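Long-range contacts in citryl-spermidine/3,4-dihydroxybenzoyl-citryl-spermidine:spermidine ligase (PDB 3TO3), which catalyses the ATP-dependent condensation of spermidine with citryl-spermidine intermediates in the biosynthesis of the siderophore petrobactin: residues Asp62-Thr67 / Arg89-Lys94; Gln102-Val107 / Ser120-Leu125. One frame throughout, in Å; residues are numbered along the deposited sequence. Where two conformers were deposited one is given.

Interaction 1. Residues Asp62-Thr67 / Arg89-Lys94; sequences DNKSVT and RVQDGK
Val90 N donates to Thr67 O over 2.6 Å, and its companion bond, Thr67 N to Val90 O, is longer at 3.0 Å. Together they make Thr67 and Val90 a hydrogen-bonded antiparallel pair in the antiparallel sheet, where strand 65-74 pairs with the short strand 88-90. Both residues branch at CB, a shape well suited to extended backbone, and both side chains lie on the same face of the sheet.

Strand 88-90 ends at this pair, and beyond it side chains carry the contact. Gln91 is extended, with CG anti to its backbone N (chi1 -180°), which carries its amide across to the other segment. There NE2 is held mainly by Asp60, just ahead of 62-67, and adds a weak hydrogen bond to Ser65 O at 3.3 Å. The stretched aliphatic chain of Lys64 runs across this amide, its CD 3.6 Å from Gln91 NE2. On the exposed surface, in the loops beside the strands, Lys64 NZ ends 3.4 Å from Asp92 OD1, a weak salt bridge made doubtful by a second conformer of Asp92.

Val66 and Arg89 occupy the side turned to helix 100-110. The guanidinium of Arg89, paired with Glu106 of that helix through NE, offers a flat face that a compact methyl can cover. Val66 supplies it from a side chain set nearly perpendicular to that of Arg89: CG2 sits 3.5 Å above the guanidinium plane, over its centre.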
loop_
_atom_site.group_PDB
_atom_site.type_symbol
_atom_site.label_atom_id
_atom_site.label_comp_id
_atom_site.label_asym_id
_atom_site.label_seq_id
_atom_site.Cartn_x
_atom_site.Cartn_y
_atom_site.Cartn_z
ATOM N N ASP B 62 -14.222 9.211 -25.162
ATOM C CA ASP B 62 -14.584 9.011 -26.569
ATOM C C ASP B 62 -13.792 9.986 -27.438
ATOM O O ASP B 62 -14.078 10.179 -28.622
ATOM C CB ASP B 62 -16.082 9.183 -26.786
ATOM C CG ASP B 62 -16.897 8.514 -25.710
ATOM O OD1 ASP B 62 -16.452 7.454 -25.210
ATOM O OD2 ASP B 62 -17.967 9.058 -25.350
ATOM N N ASN B 63 -12.847 10.672 -26.806
ATOM C CA ASN B 63 -11.925 11.518 -27.536
ATOM C C ASN B 63 -12.652 12.703 -28.145
ATOM O O ASN B 63 -12.262 13.217 -29.198
ATOM C CB ASN B 63 -11.241 10.697 -28.631
ATOM C CG ASN B 63 -9.901 11.262 -29.028
ATOM O OD1 ASN B 63 -9.713 11.675 -30.172
ATOM N ND2 ASN B 63 -8.957 11.302 -28.075
ATOM N N LYS B 64 -13.707 13.140 -27.459
ATOM C CA LYS B 64 -14.433 14.346 -27.845
ATOM C C LYS B 64 -13.993 15.512 -26.949
ATOM O O LYS B 64 -13.828 15.361 -25.715
ATOM C CB LYS B 64 -15.954 14.131 -27.779
ATOM C CG LYS B 64 -16.775 15.319 -28.274
ATOM C CD LYS B 64 -18.259 15.208 -27.898
ATOM C CE LYS B 64 -18.901 16.599 -27.816
ATOM N NZ LYS B 64 -20.353 16.591 -27.451
ATOM N N SER B 65 -13.788 16.673 -27.566
ATOM C CA SER B 65 -13.243 17.787 -26.820
ATOM C C SER B 65 -14.166 18.260 -25.687
ATOM O O SER B 65 -15.400 18.184 -25.752
ATOM C CB SER B 65 -12.809 18.931 -27.743
ATOM O OG SER B 65 -13.895 19.742 -28.108
ATOM N N VAL B 66 -13.535 18.721 -24.627
ATOM C CA VAL B 66 -14.250 19.238 -23.484
ATOM C C VAL B 66 -13.455 20.453 -23.035
ATOM O O VAL B 66 -12.275 20.565 -23.345
ATOM C CB VAL B 66 -14.311 18.176 -22.375
ATOM C CG1 VAL B 66 -12.987 18.101 -21.642
ATOM C CG2 VAL B 66 -15.412 18.481 -21.415
ATOM N N THR B 67 -14.094 21.368 -22.317
ATOM C CA THR B 67 -13.422 22.562 -21.811
ATOM C C THR B 67 -13.767 22.770 -20.340
ATOM O O THR B 67 -14.928 22.650 -19.953
ATOM C CB THR B 67 -13.798 23.811 -22.649
ATOM O OG1 THR B 67 -12.975 23.855 -23.814
ATOM C CG2 THR B 67 -13.560 25.088 -21.879
ATOM N N ARG B 89 -17.157 22.199 -16.034
ATOM C CA ARG B 89 -16.904 21.415 -17.227
ATOM C C ARG B 89 -17.918 21.751 -18.317
ATOM O O ARG B 89 -19.124 21.590 -18.133
ATOM C CB ARG B 89 -16.980 19.930 -16.901
ATOM C CG ARG B 89 -16.663 18.991 -18.075
ATOM C CD ARG B 89 -16.769 17.571 -17.593
ATOM N NE ARG B 89 -16.333 16.558 -18.545
ATOM C CZ ARG B 89 -17.116 16.005 -19.466
ATOM N NH1 ARG B 89 -18.384 16.404 -19.602
ATOM N NH2 ARG B 89 -16.629 15.061 -20.258
ATOM N N VAL B 90 -17.426 22.210 -19.461
ATOM C CA VAL B 90 -18.302 22.568 -20.573
ATOM C C VAL B 90 -18.182 21.630 -21.768
ATOM O O VAL B 90 -17.127 21.554 -22.410
ATOM C CB VAL B 90 -17.997 23.966 -21.068
ATOM C CG1 VAL B 90 -19.024 24.384 -22.114
ATOM C CG2 VAL B 90 -17.981 24.914 -19.884
ATOM N N GLN B 91 -19.236 20.863 -22.027
ATOM C CA GLN B 91 -19.316 20.142 -23.276
ATOM C C GLN B 91 -20.624 20.439 -23.993
ATOM O O GLN B 91 -20.684 21.246 -24.922
ATOM C CB GLN B 91 -19.201 18.652 -22.991
ATOM C CG GLN B 91 -19.263 17.774 -24.217
ATOM C CD GLN B 91 -18.763 16.388 -23.903
ATOM O OE1 GLN B 91 -19.401 15.639 -23.150
ATOM N NE2 GLN B 91 -17.589 16.052 -24.435
ATOM N N ASP B 92 -21.692 19.809 -23.535
ATOM C CA ASP B 92 -22.991 20.122 -24.085
ATOM C C ASP B 92 -23.571 21.194 -23.188
ATOM O O ASP B 92 -23.821 22.312 -23.632
ATOM C CB ASP B 92 -23.881 18.882 -24.188
ATOM C CG ASP B 92 -23.616 18.076 -25.457
ATOM O OD1 ASP B 92 -22.899 18.584 -26.353
ATOM O OD2 ASP B 92 -24.138 16.942 -25.565
ATOM N N GLY B 93 -23.764 20.857 -21.919
ATOM C CA GLY B 93 -24.172 21.847 -20.955
ATOM C C GLY B 93 -22.960 22.230 -20.140
ATOM O O GLY B 93 -21.810 21.933 -20.501
ATOM N N LYS B 94 -23.234 22.896 -19.029
ATOM C CA LYS B 94 -22.212 23.337 -18.117
ATOM C C LYS B 94 -22.493 22.668 -16.775
ATOM O O LYS B 94 -23.642 22.605 -16.338
ATOM C CB LYS B 94 -22.270 24.849 -17.986
ATOM C CG LYS B 94 -21.780 25.583 -19.205
ATOM C CD LYS B 94 -21.648 27.082 -18.919
ATOM C CE LYS B 94 -20.570 27.737 -19.803
ATOM N NZ LYS B 94 -20.401 29.210 -19.556
#

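Interaction 2. Residues Gln102-Val107 / Ser120-Leu125; sequences QFLEEV and SFIHEL
Two neighbouring helices of a helical hairpin, 100-110 and 115-138, meet here through one leucine methyl. The short segments run nearly antiparallel, at 156° between their N-to-C directions, and their axes stay 10.8 Å apart, so side chains rather than backbones close the distance. Leu104 bridges it with CD1. Its CG lies anti to the carbonyl carbon (chi1 -74°) and CD1 continues the chain in extended form (chi2 -178°), which places this methyl nearest the other helix.

There it meets three apolar residues one helical turn or less apart. Leu125 CD1 is nearest, 3.6 Å from Leu104 CD1, its side chain coming in nearly perpendicular to that of Leu104. Ile122 CG1 lies 3.9 Å from the same methyl, in a side chain that points back past Leu104, antiparallel to it. The third neighbour is the Phe121 ring, whose CD2 stands 4.0 Å from Leu104 CD1. Leu125 CD1 also packs 3.8 Å above one face of that ring, offset toward its rim, one turn along the same helix.

Leu31 of helix 18-37 touches Leu104, Phe121 and Leu125, so that helix adds to the cluster. Branched aliphatic and aromatic groups suit this buried position, an arrangement typical of the apolar core of a helical bundle.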
loop_
_atom_site.group_PDB
_atom_site.type_symbol
_atom_site.label_atom_id
_atom_site.label_comp_id
_atom_site.label_asym_id
_atom_site.label_seq_id
_atom_site.Cartn_x
_atom_site.Cartn_y
_atom_site.Cartn_z
ATOM N N GLN B 102 -11.640 12.596 -13.088
ATOM C CA GLN B 102 -12.093 12.920 -14.438
ATOM C C GLN B 102 -11.445 14.209 -14.959
ATOM O O GLN B 102 -10.983 14.264 -16.120
ATOM C CB GLN B 102 -13.634 13.024 -14.510
ATOM C CG GLN B 102 -14.190 13.029 -15.932
ATOM C CD GLN B 102 -15.672 13.383 -16.003
ATOM O OE1 GLN B 102 -16.362 13.473 -14.977
ATOM N NE2 GLN B 102 -16.174 13.584 -17.232
ATOM N N PHE B 103 -11.427 15.240 -14.110
ATOM C CA PHE B 103 -10.772 16.480 -14.477
ATOM C C PHE B 103 -9.338 16.144 -14.920
ATOM O O PHE B 103 -8.933 16.473 -16.026
ATOM C CB PHE B 103 -10.793 17.508 -13.327
ATOM C CG PHE B 103 -9.920 18.712 -13.584
ATOM C CD1 PHE B 103 -10.312 19.692 -14.482
ATOM C CD2 PHE B 103 -8.678 18.838 -12.965
ATOM C CE1 PHE B 103 -9.497 20.795 -14.747
ATOM C CE2 PHE B 103 -7.858 19.928 -13.234
ATOM C CZ PHE B 103 -8.274 20.909 -14.132
ATOM N N LEU B 104 -8.576 15.456 -14.077
ATOM C CA LEU B 104 -7.181 15.169 -14.428
ATOM C C LEU B 104 -7.051 14.240 -15.645
ATOM O O LEU B 104 -6.183 14.434 -16.497
ATOM C CB LEU B 104 -6.381 14.653 -13.225
ATOM C CG LEU B 104 -6.025 15.715 -12.177
ATOM C CD1 LEU B 104 -5.186 15.138 -11.048
ATOM C CD2 LEU B 104 -5.260 16.847 -12.804
ATOM N N GLU B 105 -7.909 13.233 -15.742
ATOM C CA GLU B 105 -7.841 12.350 -16.908
ATOM C C GLU B 105 -8.098 13.104 -18.214
ATOM O O GLU B 105 -7.402 12.885 -19.200
ATOM C CB GLU B 105 -8.794 11.157 -16.771
ATOM C CG GLU B 105 -8.235 10.042 -15.911
ATOM C CD GLU B 105 -9.305 9.141 -15.328
ATOM O OE1 GLU B 105 -10.511 9.347 -15.625
ATOM O OE2 GLU B 105 -8.925 8.229 -14.552
ATOM N N GLU B 106 -9.098 13.984 -18.219
ATOM C CA GLU B 106 -9.474 14.686 -19.447
ATOM C C GLU B 106 -8.414 15.721 -19.848
ATOM O O GLU B 106 -8.024 15.824 -20.997
ATOM C CB GLU B 106 -10.884 15.287 -19.319
ATOM C CG GLU B 106 -11.916 14.201 -19.013
ATOM C CD GLU B 106 -13.379 14.635 -19.119
ATOM O OE1 GLU B 106 -13.687 15.797 -18.802
ATOM O OE2 GLU B 106 -14.226 13.791 -19.514
ATOM N N VAL B 107 -7.926 16.464 -18.874
ATOM C CA VAL B 107 -6.876 17.431 -19.111
ATOM C C VAL B 107 -5.556 16.800 -19.576
ATOM O O VAL B 107 -4.841 17.363 -20.393
ATOM C CB VAL B 107 -6.702 18.280 -17.824
ATOM C CG1 VAL B 107 -5.348 18.949 -17.765
ATOM C CG2 VAL B 107 -7.818 19.278 -17.773
ATOM N N SER B 120 -0.957 7.708 -9.067
ATOM C CA SER B 120 -0.636 8.012 -7.670
ATOM C C SER B 120 -1.134 9.380 -7.214
ATOM O O SER B 120 -1.687 9.535 -6.127
ATOM C CB SER B 120 0.869 7.944 -7.460
ATOM O OG SER B 120 1.264 6.612 -7.661
ATOM N N PHE B 121 -0.915 10.375 -8.054
ATOM C CA PHE B 121 -1.311 11.736 -7.745
ATOM C C PHE B 121 -2.826 11.833 -7.565
ATOM O O PHE B 121 -3.300 12.442 -6.602
ATOM C CB PHE B 121 -0.819 12.676 -8.845
ATOM C CG PHE B 121 -1.022 14.135 -8.550
ATOM C CD1 PHE B 121 -0.697 14.662 -7.307
ATOM C CD2 PHE B 121 -1.497 14.983 -9.527
ATOM C CE1 PHE B 121 -0.864 16.019 -7.036
ATOM C CE2 PHE B 121 -1.675 16.336 -9.271
ATOM C CZ PHE B 121 -1.339 16.857 -8.020
ATOM N N ILE B 122 -3.580 11.221 -8.479
ATOM C CA ILE B 122 -5.047 11.210 -8.385
ATOM C C ILE B 122 -5.472 10.575 -7.067
ATOM O O ILE B 122 -6.360 11.104 -6.379
ATOM C CB ILE B 122 -5.683 10.403 -9.516
ATOM C CG1 ILE B 122 -5.871 11.270 -10.757
ATOM C CG2 ILE B 122 -7.036 9.857 -9.085
ATOM C CD1 ILE B 122 -5.912 10.443 -12.064
ATOM N N HIS B 123 -4.808 9.465 -6.709
ATOM C CA HIS B 123 -5.088 8.735 -5.468
ATOM C C HIS B 123 -4.834 9.617 -4.250
ATOM O O HIS B 123 -5.609 9.611 -3.314
ATOM C CB HIS B 123 -4.225 7.475 -5.354
ATOM C CG HIS B 123 -4.501 6.662 -4.127
ATOM N ND1 HIS B 123 -5.764 6.238 -3.782
ATOM C CD2 HIS B 123 -3.672 6.171 -3.177
ATOM C CE1 HIS B 123 -5.701 5.519 -2.676
ATOM N NE2 HIS B 123 -4.443 5.464 -2.287
ATOM N N GLU B 124 -3.755 10.385 -4.283
ATOM C CA GLU B 124 -3.428 11.262 -3.175
ATOM C C GLU B 124 -4.397 12.399 -3.032
ATOM O O GLU B 124 -4.686 12.837 -1.900
ATOM C CB GLU B 124 -2.010 11.833 -3.338
ATOM C CG GLU B 124 -0.985 10.824 -2.983
ATOM C CD GLU B 124 0.398 11.263 -3.389
ATOM O OE1 GLU B 124 0.710 12.463 -3.147
ATOM O OE2 GLU B 124 1.150 10.410 -3.951
ATOM N N LEU B 125 -4.864 12.900 -4.181
ATOM C CA LEU B 125 -5.853 13.970 -4.183
ATOM C C LEU B 125 -7.173 13.482 -3.570
ATOM O O LEU B 125 -7.796 14.204 -2.801
ATOM C CB LEU B 125 -6.081 14.532 -5.600
ATOM C CG LEU B 125 -4.871 15.357 -6.057
ATOM C CD1 LEU B 125 -5.007 15.798 -7.495
ATOM C CD2 LEU B 125 -4.710 16.573 -5.186
#

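Overall arrangement
Interaction 1 closes before interaction 2 opens along the chain, and their centres lie about 17 Å apart on the same side of the chain's centre. Interaction 1 belongs to the outlying antiparallel sheet, interaction 2 to the helices that follow it, and helix 100-110 is the shared element. One face of this helix meets the sheet, where Arg89 NE and Glu106 OE1 form a salt bridge of 2.8 Å; another meets helix 115-138. Tyr68 of strand 65-74 also meets the helix, by a hydrogen bond to Glu106 and an edge-to-face contact with Phe103. Helix 100-110 thus links the surface contact of interaction 1 with the buried cluster of interaction 2, where the Leu125 side chain is about 12 Å from bound ATP.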